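Local coordinates for replicase polyprotein 1a (Avian infectious bronchitis virus, PDB 3LD1) that is processed into the viral non-structural proteins, among them proteases, with the fragment here belonging to nsp2, whose own role is not firmly established, at residues Phe20-Tyr30 and Thr129-Ala137. The protein carries 3 engineered substitutions. Sequence-based numbering, arbitrary orientation.
Sequences FFYTSHNPKDY and TEILWLQVA
Trp133 stands on helix 128-134 with its indole held between Thr23 on one face and Pro27 on the other, so the loop 20-30 wraps around a single large aromatic side chain. Thr23 CG2 and Pro27 CG make off-centre CH-pi contacts from the two sides, Pro27 CG lying 4.1 Å from the centroid of the six-membered ring of Trp133. The Thr23 methyl and the puckered, saturated Pro27 ring suit these places, since both offer C-H groups to the pi surface. Phe20 presents its edge to the indole in a T-shaped pair: the planes meet at 81°, and Phe20 CE2 comes within 3.4 Å of Trp133 CE3. Its CG lies anti to the backbone N (chi1 -175°), which carries the ring across to the helix. At the indole rim, His25 O lies near the ring plane, 3.3 Å from Trp133 CZ2.

Phe21 slides past Trp133, its CE1 3.4 Å from Trp133 CB; its CE2 reaches Leu134 CD2 and its CZ Ala137 CB, a residue small enough to sit beside the ring. Thr129 CG2 meets Pro27 CD at 3.4 Å, while Leu132 packs by its CG on the backbone between Asp29 and Tyr30.

The polar link is Tyr30 OH, which donates to Gln135 O at 2.8 Å from above the carbonyl plane; tyrosine suits this place because its ring also packs against Gln135 CB and Val136 CG1. Within the loop, Thr23 OG1 accepts from His25 N in an ST turn, which probably helps to hold the rotation that places CG2 over the indole.

The loop joins helices 13-20 and 30-46, and Asp29 caps the latter through Asp32 N. Phe20 also meets Phe40 of helix 30-46, Phe21 and Leu134 touch Phe94 of helix 93-103, Leu134 and Gln135 pack on helix 140-162, and Ser24 pairs with Glu53 of strand 50-54.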
# COMPACT_ATOMS: atom_id res chain seq x y z
N PHE A 20 5.39 6.38 -25.99
CA PHE A 20 6.12 6.25 -24.72
C PHE A 20 7.02 4.98 -24.60
O PHE A 20 8.06 4.98 -23.95
CB PHE A 20 5.17 6.30 -23.49
CG PHE A 20 5.92 6.28 -22.14
CD1 PHE A 20 6.62 7.41 -21.70
CD2 PHE A 20 5.95 5.11 -21.36
CE1 PHE A 20 7.32 7.37 -20.46
CE2 PHE A 20 6.60 5.05 -20.11
CZ PHE A 20 7.32 6.15 -19.66
N PHE A 21 6.61 3.88 -25.22
CA PHE A 21 7.38 2.67 -25.04
C PHE A 21 8.73 2.62 -25.76
O PHE A 21 9.37 1.55 -25.81
CB PHE A 21 6.50 1.53 -25.46
CG PHE A 21 5.47 1.20 -24.47
CD1 PHE A 21 5.63 1.59 -23.12
CD2 PHE A 21 4.35 0.41 -24.83
CE1 PHE A 21 4.64 1.25 -22.17
CE2 PHE A 21 3.34 0.08 -23.88
CZ PHE A 21 3.49 0.50 -22.57
N TYR A 22 9.16 3.74 -26.34
CA TYR A 22 10.52 3.85 -26.87
C TYR A 22 11.49 4.22 -25.78
O TYR A 22 12.69 4.21 -26.02
CB TYR A 22 10.61 4.93 -27.95
CG TYR A 22 10.19 4.44 -29.29
CD1 TYR A 22 11.16 4.26 -30.32
CD2 TYR A 22 8.82 4.18 -29.58
CE1 TYR A 22 10.76 3.78 -31.64
CE2 TYR A 22 8.42 3.73 -30.88
CZ TYR A 22 9.43 3.52 -31.87
OH TYR A 22 9.12 3.07 -33.07
N THR A 23 10.96 4.55 -24.59
CA THR A 23 11.74 5.07 -23.47
C THR A 23 12.92 4.15 -23.12
O THR A 23 12.83 2.90 -23.32
CB THR A 23 10.89 5.28 -22.21
OG1 THR A 23 11.64 6.03 -21.25
CG2 THR A 23 10.48 3.92 -21.62
N SER A 24 14.01 4.77 -22.67
CA SER A 24 15.24 4.02 -22.40
C SER A 24 15.23 3.83 -20.89
O SER A 24 15.99 3.01 -20.34
CB SER A 24 16.53 4.77 -22.90
OG SER A 24 16.54 6.18 -22.60
N HIS A 25 14.35 4.57 -20.23
CA HIS A 25 14.37 4.59 -18.81
C HIS A 25 14.29 3.20 -18.27
O HIS A 25 13.54 2.40 -18.82
CB HIS A 25 13.28 5.44 -18.26
CG HIS A 25 13.53 5.82 -16.85
ND1 HIS A 25 13.37 4.93 -15.80
CD2 HIS A 25 13.98 6.98 -16.31
CE1 HIS A 25 13.67 5.54 -14.67
NE2 HIS A 25 14.04 6.78 -14.95
N ASN A 26 15.13 2.88 -17.28
CA ASN A 26 15.11 1.58 -16.58
C ASN A 26 14.40 1.73 -15.22
O ASN A 26 15.02 2.17 -14.23
CB ASN A 26 16.53 0.93 -16.45
CG ASN A 26 16.54 -0.35 -15.55
OD1 ASN A 26 15.57 -0.69 -14.83
ND2 ASN A 26 17.66 -1.07 -15.59
N PRO A 27 13.11 1.35 -15.15
CA PRO A 27 12.25 1.67 -13.95
C PRO A 27 12.56 0.81 -12.69
O PRO A 27 12.58 -0.42 -12.75
CB PRO A 27 10.81 1.39 -14.46
CG PRO A 27 11.02 0.24 -15.49
CD PRO A 27 12.40 0.55 -16.17
N LYS A 28 12.76 1.49 -11.57
CA LYS A 28 13.20 0.88 -10.33
C LYS A 28 12.13 -0.16 -9.88
O LYS A 28 12.49 -1.32 -9.55
CB LYS A 28 13.52 2.01 -9.29
CG LYS A 28 13.56 1.69 -7.68
CD LYS A 28 14.33 0.34 -7.26
CE LYS A 28 15.38 0.55 -6.13
NZ LYS A 28 14.86 1.40 -4.99
N ASP A 29 10.84 0.26 -9.88
CA ASP A 29 9.67 -0.58 -9.49
C ASP A 29 8.45 0.13 -10.04
O ASP A 29 8.61 1.05 -10.85
CB ASP A 29 9.53 -0.68 -7.96
CG ASP A 29 9.69 0.67 -7.31
OD1 ASP A 29 8.99 1.63 -7.79
OD2 ASP A 29 10.57 0.80 -6.40
N TYR A 30 7.26 -0.22 -9.54
CA TYR A 30 6.01 0.36 -10.04
C TYR A 30 5.88 1.82 -9.66
O TYR A 30 5.34 2.64 -10.42
CB TYR A 30 4.80 -0.42 -9.54
CG TYR A 30 3.54 0.00 -10.25
CD1 TYR A 30 2.75 1.04 -9.77
CD2 TYR A 30 3.17 -0.58 -11.47
CE1 TYR A 30 1.59 1.47 -10.45
CE2 TYR A 30 2.01 -0.14 -12.17
CZ TYR A 30 1.24 0.87 -11.66
OH TYR A 30 0.13 1.28 -12.33
N THR A 129 10.89 -5.25 -16.77
CA THR A 129 10.77 -3.83 -17.05
C THR A 129 9.60 -3.56 -18.02
O THR A 129 8.83 -2.53 -17.93
CB THR A 129 12.16 -3.41 -17.64
OG1 THR A 129 13.12 -3.45 -16.57
CG2 THR A 129 12.18 -2.05 -18.37
N GLU A 130 9.44 -4.45 -18.97
CA GLU A 130 8.46 -4.17 -19.95
C GLU A 130 7.09 -4.41 -19.28
O GLU A 130 6.15 -3.67 -19.53
CB GLU A 130 8.67 -5.05 -21.17
CG GLU A 130 9.81 -4.64 -22.12
CD GLU A 130 10.14 -5.78 -23.08
OE1 GLU A 130 10.03 -6.98 -22.69
OE2 GLU A 130 10.51 -5.48 -24.25
N ILE A 131 7.00 -5.43 -18.43
CA ILE A 131 5.85 -5.67 -17.62
C ILE A 131 5.48 -4.45 -16.82
O ILE A 131 4.35 -3.92 -16.93
CB ILE A 131 6.07 -6.87 -16.67
CG1 ILE A 131 6.36 -8.13 -17.52
CG2 ILE A 131 4.87 -6.99 -15.76
CD1 ILE A 131 5.80 -9.36 -16.98
N LEU A 132 6.42 -3.92 -16.07
CA LEU A 132 6.08 -2.69 -15.34
C LEU A 132 5.53 -1.60 -16.26
O LEU A 132 4.67 -0.89 -15.84
CB LEU A 132 7.20 -2.20 -14.44
CG LEU A 132 7.54 -2.62 -12.98
CD1 LEU A 132 6.63 -3.65 -12.17
CD2 LEU A 132 9.04 -3.06 -12.98
N TRP A 133 5.97 -1.46 -17.49
CA TRP A 133 5.43 -0.36 -18.33
C TRP A 133 3.98 -0.68 -18.77
O TRP A 133 3.07 0.20 -18.81
CB TRP A 133 6.32 -0.01 -19.55
CG TRP A 133 7.78 0.55 -19.27
CD1 TRP A 133 8.94 0.02 -19.75
CD2 TRP A 133 8.19 1.74 -18.53
NE1 TRP A 133 10.03 0.73 -19.31
CE2 TRP A 133 9.60 1.81 -18.60
CE3 TRP A 133 7.50 2.72 -17.80
CZ2 TRP A 133 10.34 2.81 -17.98
CZ3 TRP A 133 8.23 3.74 -17.22
CH2 TRP A 133 9.66 3.77 -17.29
N LEU A 134 3.75 -1.95 -19.08
CA LEU A 134 2.39 -2.43 -19.39
C LEU A 134 1.43 -2.02 -18.25
O LEU A 134 0.29 -1.56 -18.49
CB LEU A 134 2.36 -3.95 -19.65
CG LEU A 134 3.19 -4.35 -20.90
CD1 LEU A 134 3.22 -5.83 -21.14
CD2 LEU A 134 2.74 -3.64 -22.20
N GLN A 135 1.96 -2.12 -17.03
CA GLN A 135 1.17 -1.90 -15.85
C GLN A 135 0.93 -0.42 -15.67
O GLN A 135 0.15 -0.03 -14.82
CB GLN A 135 1.77 -2.58 -14.62
CG GLN A 135 1.70 -4.09 -14.71
CD GLN A 135 2.70 -4.76 -13.77
OE1 GLN A 135 3.68 -4.12 -13.44
NE2 GLN A 135 2.45 -6.03 -13.32
N VAL A 136 1.55 0.40 -16.51
CA VAL A 136 1.23 1.84 -16.48
C VAL A 136 0.78 2.33 -17.83
O VAL A 136 0.67 3.53 -18.04
CB VAL A 136 2.42 2.74 -15.91
CG1 VAL A 136 2.60 2.50 -14.43
CG2 VAL A 136 3.73 2.42 -16.59
N ALA A 137 0.49 1.40 -18.74
CA ALA A 137 -0.01 1.77 -20.04
C ALA A 137 -1.24 2.65 -19.90
O ALA A 137 -1.98 2.43 -19.00
CB ALA A 137 -0.33 0.53 -20.81